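PDB 4XUK: putative hydrolase from Acinetobacter sp. NBRC 100985, which probably hydrolyses organophosphorus esters, and perhaps lactones, as a two-zinc enzyme of the metallo-beta-lactamase superfamily. Local coordinates for residues 41-44 and 48-51; 78-83 and 109-114; 138-143 and 162-167; 192-197 and 244-249; 250-255 and 280-285. The protein carries 2 engineered substitutions. All blocks are in the same frame, centred on the assembly; numbering follows the deposited sequence.

Contact 1. Residues 41-44 and 48-51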
# COMPACT_ATOMS: atom_id res chain seq x y z
N GLU A 41 -5.14 5.10 21.56
CA GLU A 41 -5.81 6.15 20.79
C GLU A 41 -5.20 6.27 19.38
O GLU A 41 -5.92 6.27 18.38
CB GLU A 41 -5.69 7.49 21.52
CG GLU A 41 -6.58 7.58 22.76
CD GLU A 41 -6.15 8.67 23.72
OE1 GLU A 41 -6.57 8.65 24.90
OE2 GLU A 41 -5.38 9.56 23.29
N ILE A 42 -3.88 6.37 19.31
CA ILE A 42 -3.22 6.52 18.01
C ILE A 42 -3.45 5.28 17.14
O ILE A 42 -3.77 5.41 15.95
CB ILE A 42 -1.72 6.88 18.18
CG1 ILE A 42 -1.59 8.25 18.86
CG2 ILE A 42 -1.02 6.91 16.83
CD1 ILE A 42 -0.21 8.55 19.42
N LEU A 43 -3.32 4.09 17.72
CA LEU A 43 -3.56 2.86 16.96
C LEU A 43 -5.00 2.77 16.42
O LEU A 43 -5.24 2.26 15.32
CB LEU A 43 -3.21 1.64 17.82
CG LEU A 43 -1.74 1.45 18.20
CD1 LEU A 43 -1.56 0.29 19.16
CD2 LEU A 43 -0.90 1.22 16.95
N LYS A 44 -5.96 3.25 17.20
CA LYS A 44 -7.35 3.22 16.75
C LYS A 44 -7.58 4.17 15.58
O LYS A 44 -8.36 3.85 14.68
CB LYS A 44 -8.29 3.57 17.91
CG LYS A 44 -8.53 2.43 18.88
CD LYS A 44 -9.31 2.94 20.09
CE LYS A 44 -9.87 1.79 20.92
NZ LYS A 44 -9.11 1.61 22.19
N ALA A 48 -5.44 0.02 13.69
CA ALA A 48 -4.28 -0.83 13.90
C ALA A 48 -4.25 -1.32 15.34
O ALA A 48 -3.18 -1.72 15.84
CB ALA A 48 -3.00 -0.05 13.58
N ASP A 49 -5.38 -1.25 16.01
CA ASP A 49 -5.50 -1.58 17.42
C ASP A 49 -5.91 -3.03 17.66
O ASP A 49 -6.74 -3.30 18.48
CB ASP A 49 -6.47 -0.64 18.13
CG ASP A 49 -6.20 -0.50 19.65
OD1 ASP A 49 -5.06 -0.68 20.10
OD2 ASP A 49 -7.15 -0.24 20.38
N GLN A 50 -5.30 -3.97 16.95
CA GLN A 50 -5.68 -5.37 17.03
C GLN A 50 -5.07 -6.07 18.25
O GLN A 50 -3.95 -5.87 18.59
CB GLN A 50 -5.42 -6.13 15.72
CG GLN A 50 -4.67 -5.39 14.62
CD GLN A 50 -3.75 -6.27 13.76
OE1 GLN A 50 -2.61 -5.96 13.57
NE2 GLN A 50 -4.28 -7.37 13.23
N GLU A 51 -5.85 -6.87 18.95
CA GLU A 51 -5.35 -7.52 20.15
C GLU A 51 -4.13 -8.38 19.87
O GLU A 51 -3.34 -8.55 20.72
CB GLU A 51 -6.46 -8.35 20.79
CG GLU A 51 -6.20 -8.80 22.22
CD GLU A 51 -5.26 -7.90 23.02
OE1 GLU A 51 -5.64 -6.78 23.40
OE2 GLU A 51 -4.13 -8.35 23.28
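The carbonyl O of L43 accepts the backbone N-H of A48 at 2.8 Å, with an N-H...O angle of 148°. The bond spans five residues rather than the four of a regular alpha helix, a pattern found where a helix comes to its C-terminal end, and here it turns the chain away from helix 36-45 into the loop that leads to strand 54-64. One residue on, D49 folds back over the last turn. Its CG stands opposite the backbone N (chi1 -154°), which carries the carboxylate alongside the helix and divides its two oxygens between two tasks. OD1 rests on the methylene of L43, 3.7 Å from L43 CB, while being hydrogen-bonded to H40. OD2 meets K44, lying 3.4 Å from K44 CG and making a salt bridge to K44 NZ at 3.2 Å, whose hydrogen bond is weak; the lysine chain bends at chi4 to bring its ammonium round. Beneath, L43 CD2 touches A48 CB at 4.2 Å, and the leucine also packs on V54. D49 thus lies between two partners, H40 at OD1 and K44 at OD2, which would probably favour its charged form and hold the loop against the last helical turn.

Contact 2. Residues 78-83 and 109-114. With ZN (zinc ion), chain C; ZN (zinc ion), chain D.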
# COMPACT_ATOMS: atom_id res chain seq x y z
N SER A 78 16.44 -17.41 9.45
CA SER A 78 15.88 -18.23 10.52
C SER A 78 16.21 -17.77 11.94
O SER A 78 15.98 -18.48 12.84
CB SER A 78 16.39 -19.66 10.43
OG SER A 78 16.23 -20.24 9.20
N CYS A 79 16.77 -16.59 12.11
CA CYS A 79 17.28 -16.14 13.40
C CYS A 79 16.16 -15.78 14.39
O CYS A 79 16.42 -15.69 15.60
CB CYS A 79 18.21 -14.93 13.21
SG CYS A 79 19.85 -15.34 12.53
N PHE A 80 14.94 -15.56 13.89
CA PHE A 80 13.83 -15.13 14.74
C PHE A 80 12.62 -16.01 14.57
O PHE A 80 11.50 -15.61 14.88
CB PHE A 80 13.43 -13.68 14.45
CG PHE A 80 14.28 -12.66 15.16
CD1 PHE A 80 14.85 -12.95 16.39
CD2 PHE A 80 14.50 -11.42 14.60
CE1 PHE A 80 15.63 -12.01 17.06
CE2 PHE A 80 15.28 -10.47 15.26
CZ PHE A 80 15.84 -10.77 16.49
N GLY A 81 12.82 -17.22 14.07
CA GLY A 81 11.68 -18.11 13.92
C GLY A 81 11.00 -18.11 12.56
O GLY A 81 11.18 -17.21 11.73
N SER A 82 10.16 -19.12 12.39
CA SER A 82 9.60 -19.54 11.11
C SER A 82 8.83 -18.49 10.31
O SER A 82 8.72 -18.61 9.08
CB SER A 82 8.70 -20.76 11.37
OG SER A 82 8.48 -21.51 10.19
N HIS A 83 8.28 -17.47 10.97
CA HIS A 83 7.41 -16.53 10.25
C HIS A 83 8.15 -15.47 9.42
O HIS A 83 7.54 -14.82 8.58
CB HIS A 83 6.38 -15.89 11.18
CG HIS A 83 6.97 -15.01 12.24
ND1 HIS A 83 7.93 -15.45 13.12
CD2 HIS A 83 6.74 -13.71 12.54
CE1 HIS A 83 8.27 -14.46 13.93
NE2 HIS A 83 7.57 -13.39 13.60
N LEU A 109 23.43 -4.25 12.72
CA LEU A 109 23.61 -5.70 12.82
C LEU A 109 22.56 -6.43 13.65
O LEU A 109 22.78 -7.57 14.05
CB LEU A 109 25.02 -6.01 13.36
CG LEU A 109 26.20 -5.60 12.48
CD1 LEU A 109 27.53 -5.81 13.20
CD2 LEU A 109 26.19 -6.40 11.19
N HIS A 110 21.40 -5.80 13.91
CA HIS A 110 20.29 -6.54 14.50
C HIS A 110 19.96 -7.72 13.57
O HIS A 110 20.08 -7.60 12.35
CB HIS A 110 19.07 -5.63 14.77
CG HIS A 110 19.09 -4.99 16.13
ND1 HIS A 110 18.31 -3.90 16.46
CD2 HIS A 110 19.80 -5.29 17.25
CE1 HIS A 110 18.55 -3.55 17.70
NE2 HIS A 110 19.44 -4.38 18.21
N PRO A 111 19.60 -8.88 14.14
CA PRO A 111 19.40 -10.10 13.35
C PRO A 111 18.38 -9.98 12.22
O PRO A 111 18.52 -10.69 11.23
CB PRO A 111 18.93 -11.11 14.39
CG PRO A 111 19.63 -10.64 15.67
CD PRO A 111 19.53 -9.14 15.59
N ASP A 112 17.38 -9.11 12.36
CA ASP A 112 16.37 -8.99 11.31
C ASP A 112 16.87 -8.14 10.14
O ASP A 112 16.11 -7.83 9.22
CB ASP A 112 15.05 -8.47 11.88
CG ASP A 112 15.22 -7.18 12.66
OD1 ASP A 112 16.18 -7.08 13.46
OD2 ASP A 112 14.41 -6.27 12.47
N HIS A 113 18.14 -7.77 10.18
CA HIS A 113 18.75 -7.05 9.08
C HIS A 113 19.95 -7.77 8.49
O HIS A 113 20.17 -7.73 7.27
CB HIS A 113 19.12 -5.64 9.54
CG HIS A 113 17.95 -4.88 10.07
ND1 HIS A 113 17.31 -3.92 9.34
CD2 HIS A 113 17.26 -5.01 11.22
CE1 HIS A 113 16.28 -3.46 10.03
NE2 HIS A 113 16.23 -4.10 11.18
N VAL A 114 20.72 -8.44 9.35
CA VAL A 114 21.94 -9.11 8.91
C VAL A 114 21.79 -10.62 8.63
O VAL A 114 22.44 -11.13 7.72
CB VAL A 114 23.11 -8.86 9.90
CG1 VAL A 114 22.81 -9.49 11.26
CG2 VAL A 114 24.41 -9.43 9.34
ZN ZN C . 14.91 -4.01 12.71
ZN ZN D . 16.98 -2.89 14.72
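Two torsions set F80 against the first turn of helix 111-114. In F80 the ring carbon CG lies opposite the carbonyl carbon (chi1 -83°), which carries the phenyl group from the turn 78-81 toward the helix; in D112, CG sits between the backbone N and the carbonyl carbon (chi1 53°), leaving the CB to meet the ring while the carboxylate goes to a metal. F80 CZ lies 3.8 Å from P111 CB, and F80 CE2 lies 3.9 Å from D112 CB, which approaches at the ring edge, in its plane. The ring and the carboxylate are turned 47° to each other. C79, the residue before F80, adds its CB at 4.1 Å from P111 CB, and its sulfur is joined to C115 by a disulfide, tying this turn to the residue just after the helix.

H108, H110, D112 and H113 form the HxHxDH signature of the metallo-beta-lactamase superfamily, with P111 as its variable position. D112 OD2 binds one zinc at 2.3 Å and H113 NE2 binds the same ion at 2.0 Å; D218 and H265 complete that site. H110 ND1 holds the second zinc at 2.4 Å, alongside H108, H197 and the shared D218. H110 occupies the N-cap, and its carbonyl O receives the N-H of H113, at 2.9 Å, as well as that of V114, at 3.2 Å. P111 also packs on T160 and K163 of helix 151-173.

Contact 3. Residues 138-143 and 162-167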
# COMPACT_ATOMS: atom_id res chain seq x y z
N SER A 138 32.23 -2.63 15.71
CA SER A 138 32.97 -2.52 16.97
C SER A 138 32.12 -2.88 18.18
O SER A 138 32.57 -3.62 19.06
CB SER A 138 33.54 -1.11 17.14
OG SER A 138 34.63 -0.91 16.28
N PHE A 139 30.88 -2.39 18.22
CA PHE A 139 30.01 -2.66 19.35
C PHE A 139 29.62 -4.13 19.47
O PHE A 139 29.61 -4.69 20.57
CB PHE A 139 28.74 -1.81 19.26
CG PHE A 139 27.68 -2.18 20.26
CD1 PHE A 139 27.79 -1.80 21.59
CD2 PHE A 139 26.56 -2.90 19.86
CE1 PHE A 139 26.80 -2.14 22.51
CE2 PHE A 139 25.57 -3.24 20.77
CZ PHE A 139 25.69 -2.86 22.10
N TRP A 140 29.31 -4.76 18.34
CA TRP A 140 28.82 -6.14 18.36
C TRP A 140 29.90 -7.23 18.38
O TRP A 140 29.60 -8.38 18.72
CB TRP A 140 27.90 -6.39 17.17
CG TRP A 140 26.61 -5.64 17.24
CD1 TRP A 140 26.25 -4.56 16.49
CD2 TRP A 140 25.50 -5.92 18.11
NE1 TRP A 140 24.98 -4.15 16.84
CE2 TRP A 140 24.51 -4.97 17.83
CE3 TRP A 140 25.27 -6.88 19.10
CZ2 TRP A 140 23.29 -4.95 18.51
CZ3 TRP A 140 24.06 -6.85 19.77
CH2 TRP A 140 23.09 -5.90 19.48
N LEU A 141 31.12 -6.89 17.98
CA LEU A 141 32.15 -7.91 17.78
C LEU A 141 33.34 -7.80 18.75
O LEU A 141 34.33 -8.52 18.62
CB LEU A 141 32.62 -7.91 16.32
CG LEU A 141 31.51 -8.19 15.29
CD1 LEU A 141 31.98 -8.07 13.83
CD2 LEU A 141 30.91 -9.55 15.53
N ASP A 142 33.22 -6.92 19.74
CA ASP A 142 34.23 -6.80 20.80
C ASP A 142 33.85 -7.68 21.99
O ASP A 142 32.79 -7.48 22.60
CB ASP A 142 34.37 -5.34 21.23
CG ASP A 142 35.33 -5.14 22.41
OD1 ASP A 142 36.09 -6.07 22.77
OD2 ASP A 142 35.33 -4.02 22.97
N PRO A 143 34.71 -8.62 22.30
CA PRO A 143 34.55 -9.53 23.43
C PRO A 143 34.55 -8.86 24.79
O PRO A 143 34.24 -9.50 25.73
CB PRO A 143 35.76 -10.42 23.31
CG PRO A 143 36.73 -9.62 22.56
CD PRO A 143 35.94 -8.88 21.57
N GLU A 162 26.01 -14.00 18.81
CA GLU A 162 26.13 -15.30 18.17
C GLU A 162 25.43 -15.40 16.80
O GLU A 162 25.98 -15.90 15.89
CB GLU A 162 25.69 -16.42 19.06
CG GLU A 162 26.32 -17.74 18.68
CD GLU A 162 27.72 -17.97 19.28
OE1 GLU A 162 27.88 -18.92 20.03
OE2 GLU A 162 28.67 -17.25 19.01
N LYS A 163 24.24 -14.88 16.71
CA LYS A 163 23.53 -14.87 15.43
C LYS A 163 24.28 -14.03 14.40
O LYS A 163 24.35 -14.39 13.21
CB LYS A 163 22.13 -14.30 15.61
CG LYS A 163 21.24 -15.05 16.60
CD LYS A 163 19.97 -14.22 16.86
CE LYS A 163 19.09 -14.78 17.99
NZ LYS A 163 18.39 -16.02 17.60
N ILE A 164 24.83 -12.90 14.85
CA ILE A 164 25.58 -12.01 13.97
C ILE A 164 26.81 -12.73 13.42
O ILE A 164 27.07 -12.70 12.22
CB ILE A 164 26.03 -10.73 14.71
CG1 ILE A 164 24.82 -9.85 15.05
CG2 ILE A 164 27.03 -9.95 13.87
CD1 ILE A 164 25.13 -8.71 16.02
N LYS A 165 27.55 -13.37 14.32
CA LYS A 165 28.77 -14.07 13.94
C LYS A 165 28.49 -15.19 12.95
O LYS A 165 29.23 -15.32 11.97
CB LYS A 165 29.51 -14.57 15.19
CG LYS A 165 30.28 -13.46 15.89
CD LYS A 165 30.86 -13.92 17.23
CE LYS A 165 31.80 -12.86 17.79
NZ LYS A 165 32.45 -13.35 19.03
N GLN A 166 27.45 -15.96 13.17
CA GLN A 166 27.12 -17.00 12.24
C GLN A 166 26.75 -16.50 10.84
O GLN A 166 27.09 -17.09 9.90
CB GLN A 166 26.08 -17.97 12.80
CG GLN A 166 24.73 -17.36 13.06
CD GLN A 166 23.77 -17.37 11.88
OE1 GLN A 166 23.02 -16.44 11.64
NE2 GLN A 166 23.82 -18.43 11.17
N ALA A 167 26.09 -15.39 10.75
CA ALA A 167 25.69 -14.87 9.45
C ALA A 167 26.88 -14.36 8.67
O ALA A 167 26.99 -14.58 7.47
CB ALA A 167 24.66 -13.78 9.62
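Helix 134-141 packs on the long helix 151-173 in the outer helical layer, with W140 meeting I164 where the two come together. I164 sends CG1 out opposite its carbonyl carbon (chi1 -69°), and its extended second torsion puts the CD1 methyl against the indole. That methyl is 3.5 Å from W140 CD2 and 3.6 Å from W140 CE3, and it stands displaced toward the rim of the ring system. On the other side of the indole plane F139 CE2 lies 3.5 Å above it, over its centre, and Y157 of helix 151-173 also meets the indole, its ring nearly parallel to it. The two side chains of W140 and I164 meet at about a right angle. Such helices flank the sheet 6-11 to 177-180 in the alpha-beta/beta-alpha sandwich of the metallo-beta-lactamase fold, and W140 also touches L109 of the metal-binding loop; its NE1 is hydrogen-bonded to E136.

Nearer the surface L141 and K165 run past each other in opposite directions. L141 CD2 lies 4.0 Å from K165 CG and 4.1 Å from K165 CE, the lysine being stretched out beyond CG so that its methylenes, and not its ammonium, do the touching. L141 CD2 is also 4.2 Å from I164 CG2, and its side chain reaches onto I168 one turn further along helix 151-173.

Contact 4. Residues 192-197 and 244-249. With ZN (zinc ion), chain D.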
# COMPACT_ATOMS: atom_id res chain seq x y z
N ILE A 192 25.21 7.84 6.17
CA ILE A 192 24.74 8.88 7.08
C ILE A 192 24.61 8.32 8.49
O ILE A 192 23.90 7.33 8.72
CB ILE A 192 23.40 9.47 6.60
CG1 ILE A 192 23.57 10.02 5.17
CG2 ILE A 192 22.89 10.55 7.55
CD1 ILE A 192 22.30 10.53 4.55
N ASN A 193 25.29 8.95 9.43
CA ASN A 193 25.23 8.48 10.80
C ASN A 193 23.87 8.77 11.42
O ASN A 193 23.45 9.92 11.52
CB ASN A 193 26.35 9.07 11.65
CG ASN A 193 26.38 8.47 13.04
OD1 ASN A 193 25.44 8.63 13.81
ND2 ASN A 193 27.46 7.76 13.35
N THR A 194 23.19 7.70 11.82
CA THR A 194 21.91 7.84 12.49
C THR A 194 21.92 6.95 13.72
O THR A 194 21.02 6.15 13.94
CB THR A 194 20.74 7.49 11.54
OG1 THR A 194 20.93 6.18 10.99
CG2 THR A 194 20.64 8.50 10.42
N ALA A 195 22.97 7.09 14.52
CA ALA A 195 23.15 6.29 15.73
C ALA A 195 22.08 6.54 16.78
O ALA A 195 21.46 7.60 16.82
CB ALA A 195 24.53 6.54 16.33
N GLY A 196 21.88 5.54 17.64
CA GLY A 196 20.96 5.63 18.75
C GLY A 196 20.27 4.29 18.91
O GLY A 196 20.40 3.63 19.93
N HIS A 197 19.53 3.90 17.87
CA HIS A 197 18.91 2.59 17.85
C HIS A 197 19.95 1.51 18.13
O HIS A 197 19.70 0.58 18.89
CB HIS A 197 18.25 2.34 16.50
CG HIS A 197 17.62 0.99 16.38
ND1 HIS A 197 16.53 0.60 17.14
CD2 HIS A 197 17.91 -0.06 15.58
CE1 HIS A 197 16.19 -0.63 16.81
NE2 HIS A 197 17.01 -1.05 15.86
N VAL A 244 15.68 8.89 19.63
CA VAL A 244 14.65 9.92 19.47
C VAL A 244 15.26 11.17 18.83
O VAL A 244 14.69 11.73 17.89
CB VAL A 244 13.99 10.28 20.83
CG1 VAL A 244 13.16 11.55 20.71
CG2 VAL A 244 13.12 9.13 21.30
N GLU A 245 16.41 11.60 19.33
CA GLU A 245 17.09 12.76 18.76
C GLU A 245 17.35 12.54 17.28
O GLU A 245 17.15 13.45 16.46
CB GLU A 245 18.41 13.02 19.49
CG GLU A 245 18.25 13.34 20.96
CD GLU A 245 19.59 13.45 21.68
OE1 GLU A 245 19.59 13.67 22.90
OE2 GLU A 245 20.64 13.31 21.00
N THR A 246 17.79 11.34 16.94
CA THR A 246 18.08 11.01 15.55
C THR A 246 16.83 11.06 14.67
O THR A 246 16.85 11.65 13.59
CB THR A 246 18.74 9.64 15.42
OG1 THR A 246 20.05 9.69 16.01
CG2 THR A 246 18.88 9.26 13.96
N ARG A 247 15.75 10.43 15.12
CA ARG A 247 14.51 10.46 14.34
C ARG A 247 13.97 11.89 14.14
O ARG A 247 13.59 12.26 13.03
CB ARG A 247 13.43 9.59 14.99
CG ARG A 247 12.05 9.73 14.32
CD ARG A 247 11.00 8.89 15.06
NE ARG A 247 11.63 7.66 15.47
CZ ARG A 247 11.89 7.31 16.72
NH1 ARG A 247 11.52 8.06 17.77
NH2 ARG A 247 12.52 6.17 16.93
N LEU A 248 13.92 12.68 15.18
CA LEU A 248 13.43 14.01 15.07
C LEU A 248 14.24 14.83 14.08
O LEU A 248 13.73 15.56 13.32
CB LEU A 248 13.41 14.65 16.42
CG LEU A 248 12.40 14.13 17.43
CD1 LEU A 248 12.67 14.82 18.75
CD2 LEU A 248 10.99 14.34 16.96
N LYS A 249 15.54 14.67 14.10
CA LYS A 249 16.39 15.35 13.12
C LYS A 249 16.08 14.90 11.69
O LYS A 249 15.97 15.73 10.78
CB LYS A 249 17.87 15.11 13.41
CG LYS A 249 18.73 16.29 13.04
CD LYS A 249 19.77 15.93 12.02
CE LYS A 249 20.76 14.95 12.59
NZ LYS A 249 21.86 14.72 11.63
ZN ZN D . 16.98 -2.89 14.72
O HOH W 1 21.39 11.72 12.27
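T246, on helix 240-257, joins that helix to T194 and A195 in the loop that leaves strand 189-193, part of the second sheet of the alpha-beta/beta-alpha sandwich of metallo-beta-lactamases. From its CB, 3.7 Å from A195 O, the side chain splits in two. OG1, opposite the carbonyl carbon (chi1 -68°), donates a hydrogen bond of 2.6 Å to A195 O, in the carbonyl plane and at 160° to the C=O; the same hydroxyl also reaches K242 O one turn back in its helix, and its one proton would have to be shared. CG2, the other branch, presses on T194, lying 3.5 Å from T194 CB, and the two threonines meet at about a right angle. T194 turns its own hydroxyl away to H201 and S203. N193 braces the loop with an Asx turn, its OD1 accepting the N-H of A195 at 3.0 Å. At the outer side a water bridges the helix and the loop, giving a hydrogen bond of 2.8 Å to N193 O and taking one of 3.1 Å from K249 NZ. The loop then runs through G196 to H197, whose ND1 is held by D237 while its NE2 binds a zinc ion at 2.2 Å.

Contact 5. Residues 250-255 and 280-285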
# COMPACT_ATOMS: atom_id res chain seq x y z
N GLN A 250 15.98 13.59 11.48
CA GLN A 250 15.82 13.08 10.13
C GLN A 250 14.42 13.36 9.58
O GLN A 250 14.28 13.71 8.42
CB GLN A 250 16.17 11.59 10.06
CG GLN A 250 17.64 11.30 10.40
CD GLN A 250 18.62 12.03 9.49
OE1 GLN A 250 19.66 12.52 9.93
NE2 GLN A 250 18.28 12.11 8.21
N PHE A 251 13.39 13.20 10.42
CA PHE A 251 12.01 13.44 9.97
C PHE A 251 11.81 14.90 9.61
O PHE A 251 11.07 15.23 8.68
CB PHE A 251 11.00 13.01 11.04
CG PHE A 251 10.69 11.53 11.04
CD1 PHE A 251 11.55 10.62 10.42
CD2 PHE A 251 9.54 11.06 11.66
CE1 PHE A 251 11.25 9.26 10.43
CE2 PHE A 251 9.24 9.72 11.67
CZ PHE A 251 10.09 8.81 11.06
N ALA A 252 12.46 15.78 10.37
CA ALA A 252 12.41 17.20 10.06
C ALA A 252 13.00 17.43 8.68
O ALA A 252 12.37 18.03 7.83
CB ALA A 252 13.16 18.00 11.12
N ASN A 253 14.21 16.92 8.45
CA ASN A 253 14.85 16.98 7.14
C ASN A 253 13.95 16.42 6.03
O ASN A 253 13.78 17.08 4.99
CB ASN A 253 16.20 16.24 7.20
CG ASN A 253 16.77 15.92 5.82
OD1 ASN A 253 16.60 16.67 4.86
ND2 ASN A 253 17.46 14.79 5.73
N PHE A 254 13.37 15.24 6.24
CA PHE A 254 12.52 14.60 5.23
C PHE A 254 11.26 15.40 4.90
O PHE A 254 10.83 15.47 3.74
CB PHE A 254 12.09 13.21 5.67
CG PHE A 254 13.24 12.26 5.97
CD1 PHE A 254 14.48 12.44 5.38
CD2 PHE A 254 13.05 11.20 6.83
CE1 PHE A 254 15.52 11.56 5.66
CE2 PHE A 254 14.09 10.31 7.11
CZ PHE A 254 15.32 10.49 6.53
N ALA A 255 10.65 15.99 5.93
CA ALA A 255 9.44 16.79 5.73
C ALA A 255 9.72 18.06 4.93
O ALA A 255 8.93 18.41 4.04
CB ALA A 255 8.80 17.13 7.08
N LYS A 280 5.74 19.27 14.38
CA LYS A 280 5.50 18.63 15.60
C LYS A 280 5.06 17.19 15.42
O LYS A 280 5.50 16.33 16.12
CB LYS A 280 4.43 19.40 16.32
CG LYS A 280 4.92 20.73 16.78
CD LYS A 280 4.05 21.83 16.27
CE LYS A 280 2.91 22.12 17.23
NZ LYS A 280 2.64 23.58 17.35
N SER A 281 4.19 16.96 14.47
CA SER A 281 3.75 15.63 14.11
C SER A 281 4.04 15.39 12.64
O SER A 281 4.13 16.34 11.86
CB SER A 281 2.27 15.45 14.39
OG SER A 281 1.49 16.15 13.44
N TYR A 282 4.20 14.13 12.27
CA TYR A 282 4.51 13.78 10.89
C TYR A 282 3.48 12.79 10.41
O TYR A 282 2.80 12.16 11.22
CB TYR A 282 5.92 13.19 10.80
CG TYR A 282 6.97 14.19 11.20
CD1 TYR A 282 7.55 15.03 10.26
CD2 TYR A 282 7.37 14.32 12.52
CE1 TYR A 282 8.50 15.96 10.62
CE2 TYR A 282 8.32 15.26 12.89
CZ TYR A 282 8.88 16.07 11.93
OH TYR A 282 9.82 17.00 12.28
N GLN A 283 3.34 12.66 9.09
CA GLN A 283 2.40 11.70 8.51
C GLN A 283 3.11 10.91 7.41
O GLN A 283 3.79 11.49 6.56
CB GLN A 283 1.16 12.41 7.96
CG GLN A 283 0.12 11.47 7.31
CD GLN A 283 -1.10 12.20 6.76
OE1 GLN A 283 -1.41 13.32 7.18
NE2 GLN A 283 -1.80 11.57 5.82
N TRP A 284 2.97 9.58 7.44
CA TRP A 284 3.60 8.71 6.47
C TRP A 284 2.69 8.63 5.26
O TRP A 284 1.53 8.22 5.38
CB TRP A 284 3.77 7.31 7.07
CG TRP A 284 4.22 6.25 6.12
CD1 TRP A 284 3.52 5.13 5.72
CD2 TRP A 284 5.48 6.19 5.44
NE1 TRP A 284 4.28 4.39 4.84
CE2 TRP A 284 5.48 5.02 4.65
CE3 TRP A 284 6.60 7.01 5.43
CZ2 TRP A 284 6.58 4.66 3.86
CZ3 TRP A 284 7.68 6.66 4.64
CH2 TRP A 284 7.66 5.48 3.87
N ILE A 285 3.22 9.02 4.10
CA ILE A 285 2.48 8.93 2.84
C ILE A 285 3.07 7.78 2.02
O ILE A 285 4.15 7.92 1.45
CB ILE A 285 2.63 10.22 2.01
CG1 ILE A 285 2.51 11.48 2.89
CG2 ILE A 285 1.61 10.23 0.89
CD1 ILE A 285 1.18 11.57 3.62
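The phenol group of Y282 lies against the turn of helix 240-257 that carries F251, A252 and A255, and its ring and its hydroxyl end are packed differently. The tight part is the ring itself. F251 CB stands over its centre, 3.8 Å from the centroid and only 8° from the ring normal, a CH-pi contact. From the same face the F251 ring follows, edge toward the tyrosine in an edge-to-face pair, with centroids 5.6 Å apart and planes at 72°. A255 CB comes instead at the edge, in the ring plane, 3.7 Å from Y282 CE1, and F251 O is 3.3 Å from that same carbon. With CG opposite the carbonyl carbon and the ring turned crosswise to the CA-CB bond (chi2 -90°), Y282 presents this face to the helix. Inward, F251 also meets F227; F254 and A255 of the helix and Y282 all touch T274 of strand 271-275, placing the helix over this edge of the second sheet of the sandwich.

The more open side is at the hydroxyl, beside the solvent-exposed A252. A252 CA is 3.4 Å from Y282 OH and A252 CB 3.7 Å; A252 N is close too but its angle is too poor for a hydrogen bond. Beyond the tyrosine the strand faces the second subunit, with Q283 packing on Q283 of that chain and I285 on its K45. Between residues 250-255 and 280-285 the attraction is therefore dispersion and CH-pi, with no hydrogen bond, and within this contact the phenol OH meets A252 by van der Waals contact alone.

Overall arrangement
In chain order contacts 1 to 5 follow one another without overlap, and they sample both halves of the alpha-beta/beta-alpha sandwich. Contact 1 lies at the periphery, touching none of the others and about 36 Å from contact 3, centre to centre. Contacts 2 and 3 are neighbours, centres about 14 Å apart, where L109 and C79 meet helix 151-173. Contacts 2 and 4 are 22 Å apart between centres, yet both touch the same zinc, through H110 and H197, linking the two halves at the metal site. Contacts 4 and 5 share helix 240-257 and the second sheet; that helix runs from the loop leading to the zinc ligand H197 toward the edge strand 283-286 and the second subunit.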